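Local coordinates for protein arginyl-trna synthetase (Thermus thermophilus, PDB 1IQ0) that probably joins L-arginine to its cognate tRNA(Arg) at the expense of ATP, as a monomeric aminoacyl-tRNA synthetase of the first class, at residues E560-R563 with E564-L567; L62-P65 with E66-E70; A71-G75 with G76-F80; S241-R245 with A246-Q250. All blocks are in the same frame, centred on the assembly; numbering follows the deposited sequence.

Interaction 1 (E560-R563 with E564-L567); sequences EGLR and ELRL
Gly-561 and Glu-564 form the capped N-terminal start of helix 562-583, in the DALR anticodon-binding domain, a local contact between side chains three and four residues apart. Glu-564 illustrates how a helix can cap itself: its chain bends at chi2 (61°), and OE1 swings back to accept the N-H of Gly-561 at 2.7 Å, on its syn side though 31° out of the carboxylate plane. The carboxylate thus takes up the N-H of the N-cap residue three positions earlier. At the backbone angles of Gly-561 a CB would be jammed against the carbonyl O of Glu-560, so glycine fits here. Behind the cap, the regular i to i+4 bonds begin, with Leu-565 N to Gly-561 O at 3.1 Å and Arg-566 N to Leu-562 O at 2.9 Å. On another side, Leu-562 lays its methyls over one face of the Arg-566 guanidinium, CD2 lying 3.5 Å from NE and CD1 3.5 Å from NH1. NE of that group forms a salt bridge with Glu-502, and NH1 donates to the carbonyl O of Pro-554. With an alanine in place of Arg-566, Glu-502 would probably lose its charged mate, the Pro-554 carbonyl its donor, and the Leu-562 methyls the flat group they cover. Further along, Leu-567 CD1 lies 3.9 Å from Arg-563 CG, and both side chains rest on Ala-487 of helix 470-487, while Glu-502 belongs to helix 500-509.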
ATOM      1  N   GLU A 560     -13.289 -36.819  19.693  1.00 26.97           N
ATOM      2  CA  GLU A 560     -13.247 -37.103  18.266  1.00 29.42           C
ATOM      3  C   GLU A 560     -14.309 -36.308  17.525  1.00 27.23           C
ATOM      4  O   GLU A 560     -15.436 -36.190  17.992  1.00 28.22           O
ATOM      5  CB  GLU A 560     -13.462 -38.597  18.023  1.00 45.82           C
ATOM      6  CG  GLU A 560     -13.401 -38.996  16.560  1.00 57.85           C
ATOM      7  CD  GLU A 560     -13.460 -40.496  16.375  1.00 63.58           C
ATOM      8  OE1 GLU A 560     -12.569 -41.191  16.905  1.00 67.58           O
ATOM      9  OE2 GLU A 560     -14.396 -40.982  15.702  1.00 65.12           O
ATOM     10  N   GLY A 561     -13.940 -35.763  16.371  1.00 24.80           N
ATOM     11  CA  GLY A 561     -14.874 -34.971  15.590  1.00 22.13           C
ATOM     12  C   GLY A 561     -14.730 -33.497  15.899  1.00 24.77           C
ATOM     13  O   GLY A 561     -14.582 -32.673  14.993  1.00 25.25           O
ATOM     14  N   LEU A 562     -14.768 -33.154  17.182  1.00 29.38           N
ATOM     15  CA  LEU A 562     -14.630 -31.763  17.599  1.00 29.59           C
ATOM     16  C   LEU A 562     -13.167 -31.344  17.485  1.00 31.64           C
ATOM     17  O   LEU A 562     -12.865 -30.218  17.087  1.00 32.04           O
ATOM     18  CB  LEU A 562     -15.080 -31.585  19.048  1.00 24.71           C
ATOM     19  CG  LEU A 562     -15.867 -30.322  19.408  1.00 23.54           C
ATOM     20  CD1 LEU A 562     -15.775 -30.090  20.930  1.00 19.31           C
ATOM     21  CD2 LEU A 562     -15.347 -29.120  18.637  1.00 23.70           C
ATOM     22  N   ARG A 563     -12.263 -32.251  17.847  1.00 24.47           N
ATOM     23  CA  ARG A 563     -10.830 -31.972  17.783  1.00 22.99           C
ATOM     24  C   ARG A 563     -10.449 -31.632  16.346  1.00 22.55           C
ATOM     25  O   ARG A 563      -9.772 -30.637  16.098  1.00 22.20           O
ATOM     26  CB  ARG A 563     -10.019 -33.179  18.289  1.00 22.57           C
ATOM     27  CG  ARG A 563      -8.534 -33.140  17.916  1.00 23.48           C
ATOM     28  CD  ARG A 563      -7.674 -34.107  18.748  1.00 26.02           C
ATOM     29  NE  ARG A 563      -6.298 -34.177  18.242  1.00 28.43           N
ATOM     30  CZ  ARG A 563      -5.218 -34.397  18.993  1.00 32.93           C
ATOM     31  NH1 ARG A 563      -5.323 -34.572  20.311  1.00 29.59           N
ATOM     32  NH2 ARG A 563      -4.021 -34.450  18.423  1.00 33.88           N
ATOM     33  N   GLU A 564     -10.901 -32.453  15.404  1.00 29.80           N
ATOM     34  CA  GLU A 564     -10.616 -32.232  13.993  1.00 31.46           C
ATOM     35  C   GLU A 564     -11.217 -30.895  13.539  1.00 31.78           C
ATOM     36  O   GLU A 564     -10.570 -30.124  12.835  1.00 31.69           O
ATOM     37  CB  GLU A 564     -11.194 -33.375  13.148  1.00 22.68           C
ATOM     38  CG  GLU A 564     -10.495 -34.730  13.283  1.00 29.03           C
ATOM     39  CD  GLU A 564     -10.524 -35.302  14.699  1.00 32.19           C
ATOM     40  OE1 GLU A 564     -11.497 -35.055  15.442  1.00 30.65           O
ATOM     41  OE2 GLU A 564      -9.572 -36.019  15.065  1.00 32.78           O
ATOM     42  N   LEU A 565     -12.451 -30.619  13.943  1.00 28.18           N
ATOM     43  CA  LEU A 565     -13.097 -29.364  13.573  1.00 25.92           C
ATOM     44  C   LEU A 565     -12.278 -28.166  14.051  1.00 24.93           C
ATOM     45  O   LEU A 565     -12.034 -27.229  13.285  1.00 25.62           O
ATOM     46  CB  LEU A 565     -14.502 -29.280  14.176  1.00 24.77           C
ATOM     47  CG  LEU A 565     -15.166 -27.898  14.145  1.00 27.10           C
ATOM     48  CD1 LEU A 565     -15.340 -27.419  12.705  1.00 28.74           C
ATOM     49  CD2 LEU A 565     -16.506 -27.970  14.841  1.00 20.08           C
ATOM     50  N   ARG A 566     -11.858 -28.193  15.316  1.00 24.10           N
ATOM     51  CA  ARG A 566     -11.081 -27.090  15.865  1.00 23.76           C
ATOM     52  C   ARG A 566      -9.709 -26.959  15.226  1.00 22.51           C
ATOM     53  O   ARG A 566      -9.210 -25.846  15.051  1.00 22.63           O
ATOM     54  CB  ARG A 566     -10.972 -27.210  17.388  1.00 15.60           C
ATOM     55  CG  ARG A 566     -12.284 -26.813  18.057  1.00 17.94           C
ATOM     56  CD  ARG A 566     -12.275 -26.904  19.567  1.00 15.76           C
ATOM     57  NE  ARG A 566     -13.566 -26.448  20.078  1.00 16.43           N
ATOM     58  CZ  ARG A 566     -14.094 -26.820  21.238  1.00 20.13           C
ATOM     59  NH1 ARG A 566     -13.443 -27.666  22.035  1.00 13.82           N
ATOM     60  NH2 ARG A 566     -15.281 -26.353  21.588  1.00 16.96           N
ATOM     61  N   LEU A 567      -9.101 -28.083  14.858  1.00 23.31           N
ATOM     62  CA  LEU A 567      -7.794 -28.041  14.215  1.00 22.28           C
ATOM     63  C   LEU A 567      -7.908 -27.383  12.833  1.00 24.66           C
ATOM     64  O   LEU A 567      -7.053 -26.583  12.454  1.00 22.61           O
ATOM     65  CB  LEU A 567      -7.204 -29.451  14.093  1.00 21.71           C
ATOM     66  CG  LEU A 567      -6.602 -30.042  15.375  1.00 22.91           C
ATOM     67  CD1 LEU A 567      -6.264 -31.508  15.168  1.00 22.34           C
ATOM     68  CD2 LEU A 567      -5.352 -29.259  15.761  1.00 18.26           C
TER
HETATM   69  O   HOH W   1      -6.514 -35.266  15.845  1.00 47.01           O

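Interaction 2 (L62-P65 with E66-E70); sequences LPLP and EFVEE
Pro-65 and Phe-67 meet inside a type I beta turn, Pro-65 to Val-68, which leads the chain from the loop after helix 51-60 into strand 68-74 of the N-terminal domain. The compact part is a CH-pi contact: Pro-65 CB lies over the face of the Phe-67 ring, 3.6 Å from its centroid and 20° off the ring normal, displaced toward the rim near CE2 and CZ. With chi1 at 56°, CG of Phe-67 is wedged between its own backbone N and carbonyl carbon, and this brings the ring back beneath the proline two residues earlier. Pro-65 and Phe-67 also reach helix 3-15, at Ala-9 and Ala-5, and thus join the turn to that helix. An alanine in place of Phe-67 is likely to open a gap under the Pro-65 ring and leave Ala-5 without its aromatic neighbour. The solvent side is looser. There Glu-66 is exposed, its carboxylate turned to Arg-83 in a salt bridge, and within this contact the exposed Leu-64 touches more lightly, crossing Val-68 at about a right angle with CD2 4.1 Å from CG1. The turn is closed by Val-68 N, which donates to Pro-65 O at 3.0 Å. Beside that bond the two side chains run the same way, Val-68 CG2 lying 3.8 Å from Pro-65 CD.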
ATOM      1  N   LEU A  62     -35.957 -12.369  -4.101  1.00 56.16           N
ATOM      2  CA  LEU A  62     -34.576 -12.808  -3.943  1.00 49.12           C
ATOM      3  C   LEU A  62     -34.412 -14.310  -3.764  1.00 45.87           C
ATOM      4  O   LEU A  62     -34.769 -14.863  -2.725  1.00 46.07           O
ATOM      5  CB  LEU A  62     -33.922 -12.098  -2.757  1.00 44.24           C
ATOM      6  CG  LEU A  62     -32.480 -12.526  -2.453  1.00 42.01           C
ATOM      7  CD1 LEU A  62     -31.593 -12.284  -3.664  1.00 40.42           C
ATOM      8  CD2 LEU A  62     -31.960 -11.750  -1.258  1.00 41.73           C
ATOM      9  N   PRO A  63     -33.873 -14.994  -4.784  1.00 44.21           N
ATOM     10  CA  PRO A  63     -33.673 -16.440  -4.678  1.00 44.95           C
ATOM     11  C   PRO A  63     -32.486 -16.656  -3.737  1.00 45.75           C
ATOM     12  O   PRO A  63     -31.349 -16.307  -4.062  1.00 46.23           O
ATOM     13  CB  PRO A  63     -33.374 -16.849  -6.117  1.00 39.88           C
ATOM     14  CG  PRO A  63     -32.634 -15.658  -6.642  1.00 37.58           C
ATOM     15  CD  PRO A  63     -33.442 -14.496  -6.103  1.00 41.09           C
ATOM     16  N   LEU A  64     -32.763 -17.218  -2.567  1.00 41.42           N
ATOM     17  CA  LEU A  64     -31.734 -17.447  -1.558  1.00 38.82           C
ATOM     18  C   LEU A  64     -30.594 -18.372  -1.955  1.00 35.88           C
ATOM     19  O   LEU A  64     -30.821 -19.481  -2.434  1.00 36.09           O
ATOM     20  CB  LEU A  64     -32.374 -17.988  -0.275  1.00 31.79           C
ATOM     21  CG  LEU A  64     -33.440 -17.112   0.394  1.00 31.92           C
ATOM     22  CD1 LEU A  64     -34.007 -17.844   1.608  1.00 30.33           C
ATOM     23  CD2 LEU A  64     -32.836 -15.768   0.803  1.00 30.84           C
ATOM     24  N   PRO A  65     -29.342 -17.915  -1.776  1.00 30.52           N
ATOM     25  CA  PRO A  65     -28.209 -18.779  -2.124  1.00 28.49           C
ATOM     26  C   PRO A  65     -28.335 -19.955  -1.151  1.00 28.10           C
ATOM     27  O   PRO A  65     -28.895 -19.787  -0.062  1.00 26.96           O
ATOM     28  CB  PRO A  65     -27.000 -17.904  -1.814  1.00 26.24           C
ATOM     29  CG  PRO A  65     -27.514 -16.512  -2.072  1.00 27.58           C
ATOM     30  CD  PRO A  65     -28.890 -16.552  -1.443  1.00 27.53           C
ATOM     31  N   GLU A  66     -27.831 -21.131  -1.522  1.00 31.85           N
ATOM     32  CA  GLU A  66     -27.949 -22.303  -0.654  1.00 34.35           C
ATOM     33  C   GLU A  66     -27.322 -22.147   0.730  1.00 33.52           C
ATOM     34  O   GLU A  66     -27.645 -22.905   1.641  1.00 34.91           O
ATOM     35  CB  GLU A  66     -27.377 -23.557  -1.349  1.00 33.89           C
ATOM     36  CG  GLU A  66     -25.871 -23.550  -1.632  1.00 38.47           C
ATOM     37  CD  GLU A  66     -25.024 -23.786  -0.388  1.00 42.31           C
ATOM     38  OE1 GLU A  66     -25.360 -24.693   0.403  1.00 41.94           O
ATOM     39  OE2 GLU A  66     -24.012 -23.073  -0.207  1.00 41.91           O
ATOM     40  N   PHE A  67     -26.440 -21.165   0.898  1.00 36.13           N
ATOM     41  CA  PHE A  67     -25.794 -20.970   2.191  1.00 34.11           C
ATOM     42  C   PHE A  67     -26.566 -20.049   3.128  1.00 33.92           C
ATOM     43  O   PHE A  67     -26.171 -19.861   4.280  1.00 34.01           O
ATOM     44  CB  PHE A  67     -24.351 -20.466   2.004  1.00 32.40           C
ATOM     45  CG  PHE A  67     -24.233 -19.206   1.185  1.00 33.92           C
ATOM     46  CD1 PHE A  67     -24.586 -17.972   1.721  1.00 31.63           C
ATOM     47  CD2 PHE A  67     -23.757 -19.255  -0.124  1.00 32.25           C
ATOM     48  CE1 PHE A  67     -24.465 -16.798   0.966  1.00 30.34           C
ATOM     49  CE2 PHE A  67     -23.632 -18.091  -0.889  1.00 33.54           C
ATOM     50  CZ  PHE A  67     -23.988 -16.859  -0.339  1.00 31.04           C
ATOM     51  N   VAL A  68     -27.672 -19.488   2.647  1.00 26.96           N
ATOM     52  CA  VAL A  68     -28.490 -18.602   3.478  1.00 27.53           C
ATOM     53  C   VAL A  68     -29.676 -19.352   4.083  1.00 30.09           C
ATOM     54  O   VAL A  68     -30.495 -19.938   3.372  1.00 30.82           O
ATOM     55  CB  VAL A  68     -29.014 -17.388   2.679  1.00 28.62           C
ATOM     56  CG1 VAL A  68     -29.955 -16.554   3.550  1.00 24.35           C
ATOM     57  CG2 VAL A  68     -27.841 -16.528   2.221  1.00 27.07           C
ATOM     58  N   GLU A  69     -29.752 -19.325   5.408  1.00 32.58           N
ATOM     59  CA  GLU A  69     -30.810 -19.999   6.149  1.00 35.20           C
ATOM     60  C   GLU A  69     -32.138 -19.262   6.023  1.00 31.80           C
ATOM     61  O   GLU A  69     -33.168 -19.868   5.729  1.00 28.06           O
ATOM     62  CB  GLU A  69     -30.420 -20.091   7.629  1.00 44.28           C
ATOM     63  CG  GLU A  69     -31.423 -20.803   8.533  1.00 57.35           C
ATOM     64  CD  GLU A  69     -31.202 -22.302   8.593  1.00 59.01           C
ATOM     65  OE1 GLU A  69     -31.553 -23.007   7.625  1.00 61.74           O
ATOM     66  OE2 GLU A  69     -30.662 -22.774   9.617  1.00 65.06           O
ATOM     67  N   GLU A  70     -32.103 -17.952   6.245  1.00 28.63           N
ATOM     68  CA  GLU A  70     -33.308 -17.133   6.187  1.00 30.79           C
ATOM     69  C   GLU A  70     -32.986 -15.648   6.030  1.00 30.60           C
ATOM     70  O   GLU A  70     -31.968 -15.159   6.538  1.00 30.05           O
ATOM     71  CB  GLU A  70     -34.126 -17.351   7.463  1.00 51.41           C
ATOM     72  CG  GLU A  70     -35.296 -16.404   7.648  1.00 61.97           C
ATOM     73  CD  GLU A  70     -35.982 -16.596   8.990  1.00 66.90           C
ATOM     74  OE1 GLU A  70     -36.500 -17.704   9.240  1.00 72.71           O
ATOM     75  OE2 GLU A  70     -36.000 -15.643   9.797  1.00 71.06           O
TER

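Interaction 3 (A71-G75 with G76-F80); sequences AVPVG and GYLNF
Val-74 N gives the shortest bond of this beta hairpin with a two-residue loop, reaching Tyr-77 O at 2.7 Å, and Tyr-77 N answers to Val-74 O at 3.0 Å to close the turn. Gly-75 and Gly-76 make the reversal between them; both have positive phi, and a side chain on Gly-76 would collide with the carbonyl oxygen before it. Two residues further in, the hydrogen-bonded pair Val-72 and Asn-79 repeats the pattern, Val-72 N meeting Asn-79 O at 2.8 Å in a nearly straight bond (170°). Side chains then alternate between the two faces. Val-74 and Asn-79 share one, crossing at about a right angle, with CG2 of the valine 3.4 Å from ND2. On the other, Leu-78 has CG opposite its backbone N (chi1 174°), which carries CD1 across the strands to 3.9 Å from Pro-73 CG; Ala-71 CB lies 4.0 Å from Phe-80 CD2. That second face packs on helices: Pro-73 and Leu-78 touch helix 51-60, and Phe-80 reaches helix 3-15. Strand 77-82 continues the four-stranded antiparallel sheet to strand 36-39, whereas strand 68-74 is an outermost strand of that sheet.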
ATOM      1  N   ALA A  71     -33.853 -14.941   5.309  1.00 30.34           N
ATOM      2  CA  ALA A  71     -33.701 -13.509   5.087  1.00 31.64           C
ATOM      3  C   ALA A  71     -34.783 -12.827   5.912  1.00 31.78           C
ATOM      4  O   ALA A  71     -35.951 -13.209   5.846  1.00 32.46           O
ATOM      5  CB  ALA A  71     -33.875 -13.177   3.608  1.00 25.37           C
ATOM      6  N   VAL A  72     -34.399 -11.819   6.686  1.00 33.37           N
ATOM      7  CA  VAL A  72     -35.347 -11.125   7.542  1.00 38.92           C
ATOM      8  C   VAL A  72     -35.314  -9.612   7.403  1.00 41.49           C
ATOM      9  O   VAL A  72     -34.294  -8.979   7.678  1.00 40.98           O
ATOM     10  CB  VAL A  72     -35.091 -11.467   9.031  1.00 44.55           C
ATOM     11  CG1 VAL A  72     -36.147 -10.810   9.911  1.00 42.89           C
ATOM     12  CG2 VAL A  72     -35.088 -12.975   9.223  1.00 46.40           C
ATOM     13  N   PRO A  73     -36.430  -9.011   6.963  1.00 50.52           N
ATOM     14  CA  PRO A  73     -36.489  -7.552   6.812  1.00 52.67           C
ATOM     15  C   PRO A  73     -36.511  -6.941   8.213  1.00 54.32           C
ATOM     16  O   PRO A  73     -37.452  -7.168   8.972  1.00 55.49           O
ATOM     17  CB  PRO A  73     -37.806  -7.334   6.072  1.00 48.16           C
ATOM     18  CG  PRO A  73     -37.982  -8.610   5.297  1.00 47.56           C
ATOM     19  CD  PRO A  73     -37.584  -9.652   6.311  1.00 47.10           C
ATOM     20  N   VAL A  74     -35.480  -6.178   8.559  1.00 53.09           N
ATOM     21  CA  VAL A  74     -35.413  -5.575   9.888  1.00 53.71           C
ATOM     22  C   VAL A  74     -35.255  -4.060   9.852  1.00 53.16           C
ATOM     23  O   VAL A  74     -34.155  -3.548   9.646  1.00 54.67           O
ATOM     24  CB  VAL A  74     -34.248  -6.168  10.709  1.00 69.07           C
ATOM     25  CG1 VAL A  74     -34.272  -5.614  12.123  1.00 69.33           C
ATOM     26  CG2 VAL A  74     -34.346  -7.683  10.730  1.00 68.24           C
ATOM     27  N   GLY A  75     -36.366  -3.357  10.061  1.00 63.87           N
ATOM     28  CA  GLY A  75     -36.366  -1.904  10.070  1.00 64.30           C
ATOM     29  C   GLY A  75     -35.376  -1.202   9.156  1.00 64.74           C
ATOM     30  O   GLY A  75     -34.400  -0.612   9.625  1.00 65.24           O
ATOM     31  N   GLY A  76     -35.623  -1.257   7.851  1.00 61.89           N
ATOM     32  CA  GLY A  76     -34.736  -0.596   6.908  1.00 60.96           C
ATOM     33  C   GLY A  76     -33.710  -1.502   6.258  1.00 61.55           C
ATOM     34  O   GLY A  76     -33.373  -1.329   5.085  1.00 62.62           O
ATOM     35  N   TYR A  77     -33.202  -2.465   7.018  1.00 52.51           N
ATOM     36  CA  TYR A  77     -32.212  -3.402   6.503  1.00 48.34           C
ATOM     37  C   TYR A  77     -32.868  -4.727   6.157  1.00 45.20           C
ATOM     38  O   TYR A  77     -33.986  -5.017   6.582  1.00 44.78           O
ATOM     39  CB  TYR A  77     -31.128  -3.701   7.553  1.00 45.47           C
ATOM     40  CG  TYR A  77     -30.232  -2.550   7.959  1.00 46.71           C
ATOM     41  CD1 TYR A  77     -30.685  -1.545   8.814  1.00 47.75           C
ATOM     42  CD2 TYR A  77     -28.913  -2.486   7.509  1.00 47.39           C
ATOM     43  CE1 TYR A  77     -29.839  -0.504   9.216  1.00 48.85           C
ATOM     44  CE2 TYR A  77     -28.061  -1.453   7.900  1.00 49.16           C
ATOM     45  CZ  TYR A  77     -28.528  -0.467   8.751  1.00 49.92           C
ATOM     46  OH  TYR A  77     -27.680   0.551   9.129  1.00 50.42           O
ATOM     47  N   LEU A  78     -32.164  -5.523   5.364  1.00 41.78           N
ATOM     48  CA  LEU A  78     -32.616  -6.867   5.035  1.00 38.02           C
ATOM     49  C   LEU A  78     -31.449  -7.710   5.539  1.00 39.00           C
ATOM     50  O   LEU A  78     -30.358  -7.685   4.960  1.00 37.40           O
ATOM     51  CB  LEU A  78     -32.808  -7.072   3.530  1.00 36.67           C
ATOM     52  CG  LEU A  78     -33.141  -8.539   3.194  1.00 34.36           C
ATOM     53  CD1 LEU A  78     -34.352  -9.010   4.004  1.00 33.05           C
ATOM     54  CD2 LEU A  78     -33.408  -8.693   1.709  1.00 31.76           C
ATOM     55  N   ASN A  79     -31.664  -8.421   6.644  1.00 43.19           N
ATOM     56  CA  ASN A  79     -30.613  -9.243   7.229  1.00 41.52           C
ATOM     57  C   ASN A  79     -30.665 -10.693   6.785  1.00 42.37           C
ATOM     58  O   ASN A  79     -31.721 -11.209   6.418  1.00 45.02           O
ATOM     59  CB  ASN A  79     -30.668  -9.182   8.756  1.00 43.31           C
ATOM     60  CG  ASN A  79     -30.358  -7.805   9.295  1.00 46.92           C
ATOM     61  OD1 ASN A  79     -29.573  -7.055   8.712  1.00 53.03           O
ATOM     62  ND2 ASN A  79     -30.960  -7.470  10.424  1.00 41.85           N
ATOM     63  N   PHE A  80     -29.510 -11.346   6.826  1.00 33.75           N
ATOM     64  CA  PHE A  80     -29.422 -12.737   6.424  1.00 32.80           C
ATOM     65  C   PHE A  80     -28.762 -13.602   7.488  1.00 33.05           C
ATOM     66  O   PHE A  80     -27.671 -13.290   7.975  1.00 33.11           O
ATOM     67  CB  PHE A  80     -28.626 -12.871   5.121  1.00 32.78           C
ATOM     68  CG  PHE A  80     -29.149 -12.028   4.001  1.00 30.35           C
ATOM     69  CD1 PHE A  80     -28.814 -10.681   3.914  1.00 33.54           C
ATOM     70  CD2 PHE A  80     -29.995 -12.575   3.041  1.00 33.68           C
ATOM     71  CE1 PHE A  80     -29.315  -9.885   2.879  1.00 33.28           C
ATOM     72  CE2 PHE A  80     -30.503 -11.791   2.002  1.00 33.63           C
ATOM     73  CZ  PHE A  80     -30.161 -10.442   1.921  1.00 30.92           C
TER

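Interaction 4 (S241-R245 with A246-Q250); sequences SDIVR and AGLLQ
The guanidinium of Arg-245, whose residue leads directly into Ala-246, has Ser-241 O over one face, 3.6 Å from the plane and toward the rim, and the Asp-242 carboxylate at its edge. Here helix 240-245 ends in a Schellman motif. The salt bridge runs along the last turn: NH1 of Arg-245 reaches OD2 of Asp-242 at 2.5 Å, close to the guanidinium plane and on the anti lone pair, and NH2 adds a weak bond to the same oxygen. A bend at chi3 (-40°) curls the arginine back to this edge. The other carboxylate oxygen, OD1, is engaged by Arg-213 and Ser-335, so both carboxylate oxygens have partners and the negative charge is probably well compensated. Across the helix end, Ala-246 N still makes the i to i+4 bond to Asp-242 O at 2.9 Å, whereas Gly-247 N turns back to Val-244 O at 2.9 Å. Gly-247 takes positive phi, which favours glycine, and it also serves as N-cap of helix 248-256. Ile-243 CG2 and Leu-248 CD1 touch at 4.2 Å across the junction, and both residues lie against helix 301-312 of the catalytic domain. A water bridges the two helices, donating to Ile-243 O at 2.9 Å and accepting from Leu-249 N at 2.8 Å.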
ATOM      1  N   SER A 241      17.798  11.243 -15.908  1.00 17.38           N
ATOM      2  CA  SER A 241      18.684  11.429 -17.063  1.00 16.29           C
ATOM      3  C   SER A 241      18.248  10.592 -18.267  1.00 17.07           C
ATOM      4  O   SER A 241      18.450  10.998 -19.412  1.00 16.84           O
ATOM      5  CB  SER A 241      20.148  11.124 -16.703  1.00 18.57           C
ATOM      6  OG  SER A 241      20.313   9.817 -16.195  1.00 20.45           O
ATOM      7  N   ASP A 242      17.659   9.423 -18.022  1.00 19.99           N
ATOM      8  CA  ASP A 242      17.168   8.593 -19.130  1.00 21.49           C
ATOM      9  C   ASP A 242      15.872   9.205 -19.670  1.00 22.74           C
ATOM     10  O   ASP A 242      15.589   9.121 -20.865  1.00 22.00           O
ATOM     11  CB  ASP A 242      16.915   7.156 -18.668  1.00 13.59           C
ATOM     12  CG  ASP A 242      18.206   6.403 -18.395  1.00 17.05           C
ATOM     13  OD1 ASP A 242      18.256   5.618 -17.421  1.00 17.02           O
ATOM     14  OD2 ASP A 242      19.168   6.598 -19.160  1.00 16.29           O
ATOM     15  N   ILE A 243      15.086   9.819 -18.789  1.00 18.71           N
ATOM     16  CA  ILE A 243      13.844  10.464 -19.211  1.00 19.32           C
ATOM     17  C   ILE A 243      14.190  11.626 -20.155  1.00 20.51           C
ATOM     18  O   ILE A 243      13.479  11.887 -21.125  1.00 20.03           O
ATOM     19  CB  ILE A 243      13.038  10.993 -17.989  1.00 17.15           C
ATOM     20  CG1 ILE A 243      12.323   9.827 -17.297  1.00 14.32           C
ATOM     21  CG2 ILE A 243      12.045  12.067 -18.430  1.00 15.77           C
ATOM     22  CD1 ILE A 243      11.466  10.233 -16.077  1.00 13.43           C
ATOM     23  N   VAL A 244      15.291  12.314 -19.867  1.00 15.63           N
ATOM     24  CA  VAL A 244      15.739  13.427 -20.701  1.00 16.13           C
ATOM     25  C   VAL A 244      16.199  12.908 -22.070  1.00 16.20           C
ATOM     26  O   VAL A 244      15.807  13.446 -23.108  1.00 18.92           O
ATOM     27  CB  VAL A 244      16.903  14.209 -20.014  1.00 23.04           C
ATOM     28  CG1 VAL A 244      17.539  15.215 -21.002  1.00 20.41           C
ATOM     29  CG2 VAL A 244      16.368  14.957 -18.787  1.00 23.26           C
ATOM     30  N   ARG A 245      17.013  11.855 -22.071  1.00 26.02           N
ATOM     31  CA  ARG A 245      17.506  11.275 -23.318  1.00 29.03           C
ATOM     32  C   ARG A 245      16.357  10.763 -24.186  1.00 30.43           C
ATOM     33  O   ARG A 245      16.408  10.855 -25.415  1.00 30.10           O
ATOM     34  CB  ARG A 245      18.479  10.115 -23.036  1.00 22.04           C
ATOM     35  CG  ARG A 245      19.247   9.632 -24.282  1.00 27.49           C
ATOM     36  CD  ARG A 245      20.207   8.469 -23.999  1.00 29.24           C
ATOM     37  NE  ARG A 245      20.902   8.628 -22.721  1.00 35.92           N
ATOM     38  CZ  ARG A 245      20.429   8.193 -21.550  1.00 40.97           C
ATOM     39  NH1 ARG A 245      19.256   7.561 -21.498  1.00 42.73           N
ATOM     40  NH2 ARG A 245      21.114   8.406 -20.430  1.00 32.36           N
ATOM     41  N   ALA A 246      15.326  10.224 -23.542  1.00 22.85           N
ATOM     42  CA  ALA A 246      14.158   9.689 -24.241  1.00 19.94           C
ATOM     43  C   ALA A 246      13.326  10.799 -24.868  1.00 19.29           C
ATOM     44  O   ALA A 246      12.414  10.530 -25.642  1.00 21.92           O
ATOM     45  CB  ALA A 246      13.296   8.883 -23.275  1.00 18.79           C
ATOM     46  N   GLY A 247      13.644  12.046 -24.531  1.00 15.57           N
ATOM     47  CA  GLY A 247      12.908  13.182 -25.068  1.00 18.33           C
ATOM     48  C   GLY A 247      11.420  13.191 -24.733  1.00 23.86           C
ATOM     49  O   GLY A 247      10.623  13.727 -25.503  1.00 23.64           O
ATOM     50  N   LEU A 248      11.033  12.620 -23.590  1.00 20.30           N
ATOM     51  CA  LEU A 248       9.619  12.578 -23.223  1.00 16.85           C
ATOM     52  C   LEU A 248       9.011  13.971 -23.089  1.00 17.99           C
ATOM     53  O   LEU A 248       7.864  14.193 -23.474  1.00 17.74           O
ATOM     54  CB  LEU A 248       9.412  11.795 -21.913  1.00 20.61           C
ATOM     55  CG  LEU A 248       9.812  10.314 -21.899  1.00 21.29           C
ATOM     56  CD1 LEU A 248       9.410   9.665 -20.565  1.00 20.36           C
ATOM     57  CD2 LEU A 248       9.131   9.599 -23.052  1.00 17.11           C
ATOM     58  N   LEU A 249       9.783  14.911 -22.553  1.00 21.14           N
ATOM     59  CA  LEU A 249       9.300  16.273 -22.373  1.00 21.21           C
ATOM     60  C   LEU A 249       8.839  16.914 -23.679  1.00 23.53           C
ATOM     61  O   LEU A 249       7.687  17.331 -23.800  1.00 24.52           O
ATOM     62  CB  LEU A 249      10.387  17.139 -21.742  1.00 20.54           C
ATOM     63  CG  LEU A 249      10.027  18.608 -21.501  1.00 21.86           C
ATOM     64  CD1 LEU A 249       8.703  18.734 -20.726  1.00 19.57           C
ATOM     65  CD2 LEU A 249      11.159  19.243 -20.730  1.00 18.13           C
ATOM     66  N   GLN A 250       9.744  16.999 -24.650  1.00 23.88           N
ATOM     67  CA  GLN A 250       9.422  17.590 -25.949  1.00 25.23           C
ATOM     68  C   GLN A 250       8.261  16.883 -26.635  1.00 24.86           C
ATOM     69  O   GLN A 250       7.412  17.532 -27.238  1.00 26.01           O
ATOM     70  CB  GLN A 250      10.646  17.574 -26.871  1.00 38.99           C
ATOM     71  CG  GLN A 250      11.763  18.507 -26.430  1.00 52.75           C
ATOM     72  CD  GLN A 250      11.298  19.953 -26.267  1.00 59.93           C
ATOM     73  OE1 GLN A 250      10.774  20.560 -27.205  1.00 62.16           O
ATOM     74  NE2 GLN A 250      11.494  20.510 -25.074  1.00 59.84           N
TER
HETATM   75  O   HOH W   2      12.216  14.479 -21.250  1.00 25.44           O

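Overall arrangement
From the N terminus the chain meets interaction 2 first, closing a turn into strand 68-74, and then interaction 3, closing the short hairpin loop that returns along strand 77-82. These two share a strand and touch: Leu-62 and Val-68 pack on Phe-80, and Leu-64 on Ala-71, so turn and hairpin share one apolar patch of the N-terminal domain. Interaction 4 joins two successive helices in the catalytic domain, with its centre about 59 Å from that of interaction 3. Interaction 1 comes last, at the start of helix 562-583 in the anticodon-binding domain, about 27 Å from interaction 2 between centres. All four are contiguous stretches that close no long loop, follow in series, and neither nest nor cross.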